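Local coordinates for ABC transporter substrate-binding protein (Staphylococcus aureus subsp. aureus NCTC 8325, PDB 3UN6) that probably serves as the substrate-binding component of an ABC-type import system and binds zinc, its transported substrate not being established, at residues F131-R145 with L160-M172. Numbering follows the deposited sequence.
Sequences FNNNGDDYHFGIPHR and LKIKPGHFSYHEM. With PO4 (phosphate ion), chain F; PO4 (phosphate ion), chain E.
R145 and E171 meet because R145 turns CG between its backbone N and carbonyl carbon (chi1 57°), then runs extended from CG to NE, while E171 stretches out beyond its CG. E171 OE1 is consequently gripped twice: R145 NH1 approaches at 2.9 Å on the syn lone pair, nearly in the guanidinium plane, completing a salt bridge, and R145 N comes from above the carboxylate plane at 2.8 Å. The same oxygen lies over one face of the H144 ring. H144 NE2 and the R145 guanidinium also hold phosphate ions, probably from the crystallisation liquor; a phosphate is also hydrogen-bonded to Y146 OH.

Strands 138-142 and 167-171 are parallel neighbours, pairing Y138 with F167 through I142 with E171; helix 148-159 connects them in a beta-alpha-beta unit of one sheet of this periplasmic-binding-protein-like fold. The side chain of P143, just after strand 138-142, lies about 4 Å from the zinc ion. On one sheet face H139 ND1 and H170 NE2 share a hydrogen bond of 2.7 Å, the rings meeting rim to rim. The other face carries Y138, F140 and F167: F140 CE2 sits over the centre of the F167 ring, 3.7 Å from F167 CD2, and L153 of helix 148-159 touches F140.

Ahead of the strands, H166 CG is roughly anti to its backbone N (chi1 -150°). H166 NE2 thereby reaches G135 O at 2.8 Å within the imidazole plane, and D137 CA covers a ring face in a CH-pi contact. N133 OD1 accepts a nearly straight bond (169°) from K163 N at 2.8 Å.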
ATOM      1  N   PHE A 131       6.107   4.811  25.943  1.00 46.14           N
ATOM      2  CA  PHE A 131       7.039   3.747  25.572  1.00 45.57           C
ATOM      3  C   PHE A 131       8.400   3.836  26.271  1.00 46.50           C
ATOM      4  O   PHE A 131       9.053   4.879  26.258  1.00 45.61           O
ATOM      5  CB  PHE A 131       7.218   3.712  24.056  1.00 43.58           C
ATOM      6  CG  PHE A 131       5.943   3.437  23.302  1.00 43.67           C
ATOM      7  CD1 PHE A 131       5.508   2.132  23.100  1.00 44.39           C
ATOM      8  CD2 PHE A 131       5.174   4.474  22.803  1.00 44.45           C
ATOM      9  CE1 PHE A 131       4.328   1.873  22.410  1.00 44.84           C
ATOM     10  CE2 PHE A 131       3.999   4.223  22.102  1.00 45.20           C
ATOM     11  CZ  PHE A 131       3.573   2.924  21.906  1.00 44.68           C
ATOM     12  N   ASN A 132       8.814   2.725  26.881  1.00 42.80           N
ATOM     13  CA  ASN A 132      10.085   2.656  27.596  1.00 44.22           C
ATOM     14  C   ASN A 132      10.652   1.236  27.580  1.00 44.46           C
ATOM     15  O   ASN A 132       9.993   0.304  27.111  1.00 43.83           O
ATOM     16  CB  ASN A 132       9.882   3.135  29.028  1.00 45.66           C
ATOM     17  CG  ASN A 132       8.872   2.286  29.790  1.00 47.22           C
ATOM     18  OD1 ASN A 132       9.082   1.091  30.003  1.00 47.44           O
ATOM     19  ND2 ASN A 132       7.780   2.914  30.229  1.00 47.98           N
ATOM     20  N   ASN A 133      11.868   1.078  28.099  1.00 45.21           N
ATOM     21  CA  ASN A 133      12.546  -0.225  28.158  1.00 46.17           C
ATOM     22  C   ASN A 133      12.381  -0.922  29.496  1.00 48.69           C
ATOM     23  O   ASN A 133      12.910  -2.019  29.704  1.00 47.89           O
ATOM     24  CB  ASN A 133      14.041  -0.020  27.943  1.00 46.23           C
ATOM     25  CG  ASN A 133      14.345   0.515  26.593  1.00 42.59           C
ATOM     26  OD1 ASN A 133      13.925  -0.056  25.583  1.00 34.92           O
ATOM     27  ND2 ASN A 133      15.098   1.600  26.545  1.00 43.48           N
ATOM     28  N   ASN A 134      11.622  -0.280  30.379  1.00 51.11           N
ATOM     29  CA  ASN A 134      11.472  -0.698  31.772  1.00 53.61           C
ATOM     30  C   ASN A 134      10.578  -1.902  32.027  1.00 54.33           C
ATOM     31  O   ASN A 134      10.870  -2.709  32.902  1.00 55.76           O
ATOM     32  CB  ASN A 134      10.936   0.493  32.588  1.00 54.79           C
ATOM     33  CG  ASN A 134      11.671   1.811  32.269  1.00 55.64           C
ATOM     34  OD1 ASN A 134      12.759   1.804  31.691  1.00 53.92           O
ATOM     35  ND2 ASN A 134      11.062   2.943  32.649  1.00 55.94           N
ATOM     36  N   GLY A 135       9.482  -2.015  31.287  1.00 53.89           N
ATOM     37  CA  GLY A 135       8.538  -3.104  31.503  1.00 54.19           C
ATOM     38  C   GLY A 135       8.456  -4.127  30.387  1.00 53.63           C
ATOM     39  O   GLY A 135       9.442  -4.425  29.705  1.00 53.22           O
ATOM     40  N   ASP A 136       7.252  -4.659  30.208  1.00 53.57           N
ATOM     41  CA  ASP A 136       7.001  -5.685  29.215  1.00 52.80           C
ATOM     42  C   ASP A 136       7.002  -5.130  27.804  1.00 51.14           C
ATOM     43  O   ASP A 136       6.867  -3.938  27.560  1.00 50.28           O
ATOM     44  CB  ASP A 136       5.663  -6.402  29.462  1.00 53.15           C
ATOM     45  CG  ASP A 136       5.611  -7.105  30.804  1.00 56.42           C
ATOM     46  OD1 ASP A 136       6.150  -6.547  31.786  1.00 58.79           O
ATOM     47  OD2 ASP A 136       5.010  -8.202  30.877  1.00 57.07           O
ATOM     48  N   ASP A 137       7.156  -6.063  26.891  1.00 50.10           N
ATOM     49  CA  ASP A 137       7.187  -5.819  25.483  1.00 48.48           C
ATOM     50  C   ASP A 137       5.866  -5.207  24.956  1.00 45.04           C
ATOM     51  O   ASP A 137       4.791  -5.414  25.532  1.00 44.89           O
ATOM     52  CB  ASP A 137       7.517  -7.178  24.845  1.00 50.00           C
ATOM     53  CG  ASP A 137       7.366  -7.193  23.372  1.00 53.31           C
ATOM     54  OD1 ASP A 137       8.391  -7.406  22.689  1.00 63.68           O
ATOM     55  OD2 ASP A 137       6.226  -7.008  22.890  1.00 60.58           O
ATOM     56  N   TYR A 138       5.973  -4.424  23.882  1.00 40.15           N
ATOM     57  CA  TYR A 138       4.818  -3.822  23.241  1.00 37.30           C
ATOM     58  C   TYR A 138       4.447  -4.653  22.009  1.00 34.65           C
ATOM     59  O   TYR A 138       5.323  -5.111  21.273  1.00 34.01           O
ATOM     60  CB  TYR A 138       5.119  -2.373  22.867  1.00 37.37           C
ATOM     61  CG  TYR A 138       5.548  -1.538  24.065  1.00 36.55           C
ATOM     62  CD1 TYR A 138       4.628  -1.145  25.020  1.00 32.73           C
ATOM     63  CD2 TYR A 138       6.877  -1.149  24.231  1.00 34.48           C
ATOM     64  CE1 TYR A 138       5.017  -0.387  26.127  1.00 36.14           C
ATOM     65  CE2 TYR A 138       7.275  -0.387  25.329  1.00 37.05           C
ATOM     66  CZ  TYR A 138       6.340  -0.005  26.269  1.00 38.20           C
ATOM     67  OH  TYR A 138       6.734   0.753  27.353  1.00 42.11           O
ATOM     68  N   HIS A 139       3.155  -4.851  21.785  1.00 32.34           N
ATOM     69  CA  HIS A 139       2.690  -5.668  20.667  1.00 31.85           C
ATOM     70  C   HIS A 139       1.993  -4.874  19.571  1.00 30.55           C
ATOM     71  O   HIS A 139       0.982  -4.198  19.793  1.00 30.30           O
ATOM     72  CB  HIS A 139       1.820  -6.795  21.192  1.00 33.58           C
ATOM     73  CG  HIS A 139       2.564  -7.724  22.099  1.00 34.83           C
ATOM     74  ND1 HIS A 139       3.163  -8.880  21.650  1.00 35.57           N
ATOM     75  CD2 HIS A 139       2.871  -7.627  23.412  1.00 38.11           C
ATOM     76  CE1 HIS A 139       3.777  -9.472  22.657  1.00 38.90           C
ATOM     77  NE2 HIS A 139       3.614  -8.733  23.737  1.00 37.11           N
ATOM     78  N   PHE A 140       2.561  -4.962  18.377  1.00 28.58           N
ATOM     79  CA  PHE A 140       2.056  -4.244  17.230  1.00 26.81           C
ATOM     80  C   PHE A 140       1.512  -5.117  16.110  1.00 24.97           C
ATOM     81  O   PHE A 140       2.160  -6.058  15.674  1.00 24.44           O
ATOM     82  CB  PHE A 140       3.152  -3.324  16.668  1.00 26.66           C
ATOM     83  CG  PHE A 140       3.353  -2.076  17.468  1.00 27.30           C
ATOM     84  CD1 PHE A 140       2.536  -0.975  17.266  1.00 25.75           C
ATOM     85  CD2 PHE A 140       4.340  -2.002  18.440  1.00 28.24           C
ATOM     86  CE1 PHE A 140       2.710   0.183  18.012  1.00 28.02           C
ATOM     87  CE2 PHE A 140       4.503  -0.846  19.194  1.00 27.67           C
ATOM     88  CZ  PHE A 140       3.694   0.237  18.981  1.00 26.19           C
ATOM     89  N   GLY A 141       0.312  -4.771  15.640  1.00 24.19           N
ATOM     90  CA  GLY A 141      -0.279  -5.445  14.498  1.00 23.59           C
ATOM     91  C   GLY A 141       0.335  -4.824  13.244  1.00 22.87           C
ATOM     92  O   GLY A 141       0.575  -3.612  13.205  1.00 21.73           O
ATOM     93  N   ILE A 142       0.678  -5.659  12.263  1.00 22.35           N
ATOM     94  CA  ILE A 142       1.176  -5.186  10.952  1.00 21.39           C
ATOM     95  C   ILE A 142       0.435  -6.000   9.887  1.00 22.00           C
ATOM     96  O   ILE A 142      -0.056  -7.094  10.171  1.00 22.38           O
ATOM     97  CB  ILE A 142       2.743  -5.298  10.788  1.00 21.62           C
ATOM     98  CG1 ILE A 142       3.235  -6.723  11.133  1.00 23.57           C
ATOM     99  CG2 ILE A 142       3.423  -4.271  11.673  1.00 21.00           C
ATOM    100  CD1 ILE A 142       4.720  -7.020  10.833  1.00 22.76           C
ATOM    101  N   PRO A 143       0.320  -5.466   8.664  1.00 20.86           N
ATOM    102  CA  PRO A 143      -0.425  -6.221   7.641  1.00 21.97           C
ATOM    103  C   PRO A 143       0.280  -7.481   7.096  1.00 21.40           C
ATOM    104  O   PRO A 143      -0.373  -8.418   6.629  1.00 22.61           O
ATOM    105  CB  PRO A 143      -0.661  -5.181   6.531  1.00 22.65           C
ATOM    106  CG  PRO A 143      -0.165  -3.891   7.053  1.00 22.54           C
ATOM    107  CD  PRO A 143       0.754  -4.153   8.183  1.00 22.14           C
ATOM    108  N   HIS A 144       1.600  -7.485   7.156  1.00 22.73           N
ATOM    109  CA  HIS A 144       2.425  -8.594   6.704  1.00 23.11           C
ATOM    110  C   HIS A 144       3.843  -8.334   7.220  1.00 24.10           C
ATOM    111  O   HIS A 144       4.225  -7.181   7.425  1.00 22.59           O
ATOM    112  CB  HIS A 144       2.466  -8.665   5.164  1.00 22.83           C
ATOM    113  CG  HIS A 144       2.895  -9.998   4.636  1.00 23.25           C
ATOM    114  ND1 HIS A 144       4.219 -10.373   4.532  1.00 25.43           N
ATOM    115  CD2 HIS A 144       2.169 -11.060   4.216  1.00 26.50           C
ATOM    116  CE1 HIS A 144       4.284 -11.609   4.063  1.00 29.01           C
ATOM    117  NE2 HIS A 144       3.054 -12.048   3.860  1.00 24.46           N
ATOM    118  N   ARG A 145       4.614  -9.386   7.454  1.00 24.74           N
ATOM    119  CA  ARG A 145       6.015  -9.189   7.880  1.00 26.81           C
ATOM    120  C   ARG A 145       6.838  -8.401   6.822  1.00 25.58           C
ATOM    121  O   ARG A 145       7.751  -7.678   7.168  1.00 26.62           O
ATOM    122  CB  ARG A 145       6.684 -10.512   8.205  1.00 28.39           C
ATOM    123  CG  ARG A 145       6.696 -11.543   7.099  1.00 27.72           C
ATOM    124  CD  ARG A 145       7.070 -12.875   7.716  1.00 30.18           C
ATOM    125  NE  ARG A 145       7.118 -13.964   6.760  1.00 36.63           N
ATOM    126  CZ  ARG A 145       6.057 -14.609   6.284  1.00 38.90           C
ATOM    127  NH1 ARG A 145       4.821 -14.245   6.615  1.00 38.14           N
ATOM    128  NH2 ARG A 145       6.241 -15.607   5.438  1.00 43.93           N
ATOM    129  N   LEU A 160      12.640   6.477  19.240  1.00 33.24           N
ATOM    130  CA  LEU A 160      12.241   6.516  20.648  1.00 33.13           C
ATOM    131  C   LEU A 160      13.287   5.871  21.550  1.00 32.79           C
ATOM    132  O   LEU A 160      13.091   5.773  22.754  1.00 33.13           O
ATOM    133  CB  LEU A 160      10.895   5.820  20.856  1.00 32.37           C
ATOM    134  CG  LEU A 160       9.636   6.466  20.284  1.00 33.83           C
ATOM    135  CD1 LEU A 160       8.428   5.588  20.600  1.00 35.61           C
ATOM    136  CD2 LEU A 160       9.420   7.849  20.846  1.00 34.24           C
ATOM    137  N   LYS A 161      14.398   5.429  20.967  1.00 33.24           N
ATOM    138  CA  LYS A 161      15.500   4.807  21.710  1.00 33.57           C
ATOM    139  C   LYS A 161      15.069   3.580  22.535  1.00 33.21           C
ATOM    140  O   LYS A 161      15.570   3.352  23.616  1.00 33.28           O
ATOM    141  CB  LYS A 161      16.214   5.843  22.594  1.00 35.51           C
ATOM    142  CG  LYS A 161      16.793   7.024  21.830  1.00 34.67           C
ATOM    143  CD  LYS A 161      17.616   7.933  22.731  1.00 40.50           C
ATOM    144  CE  LYS A 161      18.256   9.082  21.951  1.00 43.30           C
ATOM    145  NZ  LYS A 161      19.121   9.985  22.824  1.00 46.43           N
ATOM    146  N   ILE A 162      14.134   2.801  22.000  1.00 33.09           N
ATOM    147  CA  ILE A 162      13.643   1.571  22.641  1.00 32.43           C
ATOM    148  C   ILE A 162      14.509   0.393  22.126  1.00 32.94           C
ATOM    149  O   ILE A 162      14.905   0.363  20.963  1.00 30.89           O
ATOM    150  CB  ILE A 162      12.133   1.400  22.359  1.00 32.75           C
ATOM    151  CG1 ILE A 162      11.332   2.515  23.056  1.00 31.88           C
ATOM    152  CG2 ILE A 162      11.609   0.020  22.774  1.00 27.01           C
ATOM    153  CD1 ILE A 162      11.359   2.467  24.526  1.00 35.91           C
ATOM    154  N   LYS A 163      14.843  -0.544  23.005  1.00 34.57           N
ATOM    155  CA  LYS A 163      15.717  -1.666  22.636  1.00 36.19           C
ATOM    156  C   LYS A 163      15.088  -2.609  21.609  1.00 35.69           C
ATOM    157  O   LYS A 163      13.868  -2.829  21.614  1.00 33.70           O
ATOM    158  CB  LYS A 163      16.180  -2.456  23.877  1.00 37.37           C
ATOM    159  CG  LYS A 163      15.081  -3.216  24.602  1.00 40.62           C
ATOM    160  CD  LYS A 163      15.550  -3.702  25.979  1.00 45.27           C
ATOM    161  CE  LYS A 163      14.454  -4.493  26.667  1.00 47.10           C
ATOM    162  NZ  LYS A 163      14.865  -4.869  28.057  1.00 50.44           N
ATOM    163  N   PRO A 164      15.933  -3.161  20.718  1.00 36.71           N
ATOM    164  CA  PRO A 164      15.503  -4.109  19.713  1.00 36.35           C
ATOM    165  C   PRO A 164      14.810  -5.275  20.388  1.00 36.95           C
ATOM    166  O   PRO A 164      15.248  -5.727  21.449  1.00 36.99           O
ATOM    167  CB  PRO A 164      16.809  -4.577  19.064  1.00 37.29           C
ATOM    168  CG  PRO A 164      17.848  -3.659  19.511  1.00 39.20           C
ATOM    169  CD  PRO A 164      17.392  -2.966  20.725  1.00 38.54           C
ATOM    170  N   GLY A 165      13.729  -5.745  19.788  1.00 36.97           N
ATOM    171  CA  GLY A 165      12.956  -6.840  20.359  1.00 37.10           C
ATOM    172  C   GLY A 165      11.957  -6.390  21.407  1.00 37.10           C
ATOM    173  O   GLY A 165      11.213  -7.213  21.926  1.00 38.30           O
ATOM    174  N   HIS A 166      11.915  -5.102  21.747  1.00 36.15           N
ATOM    175  CA  HIS A 166      10.939  -4.667  22.768  1.00 36.31           C
ATOM    176  C   HIS A 166       9.587  -4.324  22.108  1.00 33.58           C
ATOM    177  O   HIS A 166       8.605  -4.058  22.790  1.00 34.46           O
ATOM    178  CB  HIS A 166      11.481  -3.550  23.659  1.00 37.10           C
ATOM    179  CG  HIS A 166      10.911  -3.562  25.050  1.00 41.09           C
ATOM    180  ND1 HIS A 166      10.146  -2.531  25.560  1.00 44.48           N
ATOM    181  CD2 HIS A 166      10.979  -4.496  26.029  1.00 44.24           C
ATOM    182  CE1 HIS A 166       9.779  -2.824  26.796  1.00 44.48           C
ATOM    183  NE2 HIS A 166      10.266  -4.013  27.103  1.00 46.86           N
ATOM    184  N   PHE A 167       9.575  -4.314  20.778  1.00 31.72           N
ATOM    185  CA  PHE A 167       8.354  -4.223  19.972  1.00 29.59           C
ATOM    186  C   PHE A 167       8.243  -5.624  19.349  1.00 30.05           C
ATOM    187  O   PHE A 167       9.208  -6.116  18.768  1.00 30.04           O
ATOM    188  CB  PHE A 167       8.490  -3.206  18.862  1.00 27.54           C
ATOM    189  CG  PHE A 167       8.252  -1.775  19.267  1.00 26.75           C
ATOM    190  CD1 PHE A 167       8.332  -1.354  20.581  1.00 27.41           C
ATOM    191  CD2 PHE A 167       8.072  -0.812  18.274  1.00 26.17           C
ATOM    192  CE1 PHE A 167       8.146  -0.022  20.910  1.00 27.96           C
ATOM    193  CE2 PHE A 167       7.898   0.521  18.601  1.00 27.57           C
ATOM    194  CZ  PHE A 167       7.932   0.909  19.926  1.00 29.48           C
ATOM    195  N   SER A 168       7.081  -6.252  19.499  0.50 30.08           N
ATOM    196  CA  SER A 168       6.824  -7.577  18.954  0.50 29.94           C
ATOM    197  C   SER A 168       5.752  -7.388  17.897  0.50 28.58           C
ATOM    198  O   SER A 168       4.795  -6.647  18.112  0.50 27.23           O
ATOM    199  CB  SER A 168       6.340  -8.520  20.049  0.50 31.05           C
ATOM    200  OG  SER A 168       6.158  -9.826  19.539  0.50 34.08           O
ATOM    201  N   TYR A 169       5.920  -8.044  16.753  1.00 27.89           N
ATOM    202  CA  TYR A 169       5.002  -7.876  15.634  1.00 26.63           C
ATOM    203  C   TYR A 169       4.064  -9.018  15.381  1.00 28.03           C
ATOM    204  O   TYR A 169       4.443 -10.181  15.465  1.00 27.84           O
ATOM    205  CB  TYR A 169       5.808  -7.566  14.384  1.00 27.71           C
ATOM    206  CG  TYR A 169       6.630  -6.339  14.610  1.00 25.67           C
ATOM    207  CD1 TYR A 169       6.038  -5.067  14.580  1.00 23.99           C
ATOM    208  CD2 TYR A 169       7.979  -6.431  14.920  1.00 26.99           C
ATOM    209  CE1 TYR A 169       6.788  -3.925  14.818  1.00 25.20           C
ATOM    210  CE2 TYR A 169       8.737  -5.286  15.143  1.00 26.30           C
ATOM    211  CZ  TYR A 169       8.135  -4.033  15.103  1.00 25.15           C
ATOM    212  OH  TYR A 169       8.881  -2.871  15.339  1.00 27.00           O
ATOM    213  N   HIS A 170       2.829  -8.668  15.034  1.00 28.02           N
ATOM    214  CA  HIS A 170       1.785  -9.652  14.809  1.00 28.22           C
ATOM    215  C   HIS A 170       1.050  -9.385  13.511  1.00 26.35           C
ATOM    216  O   HIS A 170       0.364  -8.372  13.371  1.00 26.06           O
ATOM    217  CB  HIS A 170       0.824  -9.642  15.995  1.00 29.06           C
ATOM    218  CG  HIS A 170       1.516  -9.880  17.302  1.00 31.14           C
ATOM    219  ND1 HIS A 170       1.784 -11.144  17.781  1.00 29.26           N
ATOM    220  CD2 HIS A 170       2.068  -9.017  18.188  1.00 30.34           C
ATOM    221  CE1 HIS A 170       2.434 -11.047  18.927  1.00 32.08           C
ATOM    222  NE2 HIS A 170       2.624  -9.766  19.192  1.00 30.01           N
ATOM    223  N   GLU A 171       1.198 -10.310  12.569  1.00 25.82           N
ATOM    224  CA  GLU A 171       0.580 -10.179  11.250  1.00 27.28           C
ATOM    225  C   GLU A 171      -0.928 -10.361  11.308  1.00 27.68           C
ATOM    226  O   GLU A 171      -1.423 -11.284  11.932  1.00 28.41           O
ATOM    227  CB  GLU A 171       1.174 -11.209  10.283  1.00 27.43           C
ATOM    228  CG  GLU A 171       2.624 -10.920   9.854  1.00 29.86           C
ATOM    229  CD  GLU A 171       3.240 -12.093   9.096  1.00 31.04           C
ATOM    230  OE1 GLU A 171       3.519 -11.971   7.891  1.00 31.17           O
ATOM    231  OE2 GLU A 171       3.415 -13.150   9.709  1.00 36.25           O
HETATM  232  N   MSE A 172      -1.655  -9.470  10.657  1.00 27.72           N
HETATM  233  CA  MSE A 172      -3.101  -9.607  10.595  1.00 29.23           C
HETATM  234  C   MSE A 172      -3.663  -8.757   9.468  1.00 27.63           C
HETATM  235  O   MSE A 172      -2.988  -7.891   8.943  1.00 26.96           O
HETATM  236  CB  MSE A 172      -3.747  -9.248  11.931  1.00 29.40           C
HETATM  237  CG  MSE A 172      -3.536  -7.820  12.364  1.00 32.36           C
HETATM  238 SE   MSE A 172      -4.292  -7.545  14.170  1.00 41.27          SE
HETATM  239  CE  MSE A 172      -3.104  -8.726  15.192  1.00 39.31           C
TER
HETATM  240  P   PO4 F 329       2.572 -15.547   4.127  0.50 41.30           P
HETATM  241  O1  PO4 F 329       2.279 -14.905   5.459  0.50 37.29           O
HETATM  242  O2  PO4 F 329       2.637 -14.509   3.037  0.50 33.59           O
HETATM  243  O3  PO4 F 329       3.917 -16.228   4.175  0.50 42.52           O
HETATM  244  O4  PO4 F 329       1.503 -16.572   3.851  0.50 40.29           O
HETATM  245  P   PO4 E 328       9.787 -16.893   4.477  0.50 37.71           P
HETATM  246  O1  PO4 E 328       9.227 -18.019   5.306  0.50 39.28           O
HETATM  247  O2  PO4 E 328       8.976 -15.644   4.714  0.50 38.68           O
HETATM  248  O3  PO4 E 328      11.220 -16.640   4.891  0.50 38.88           O
HETATM  249  O4  PO4 E 328       9.737 -17.218   3.007  0.50 36.77           O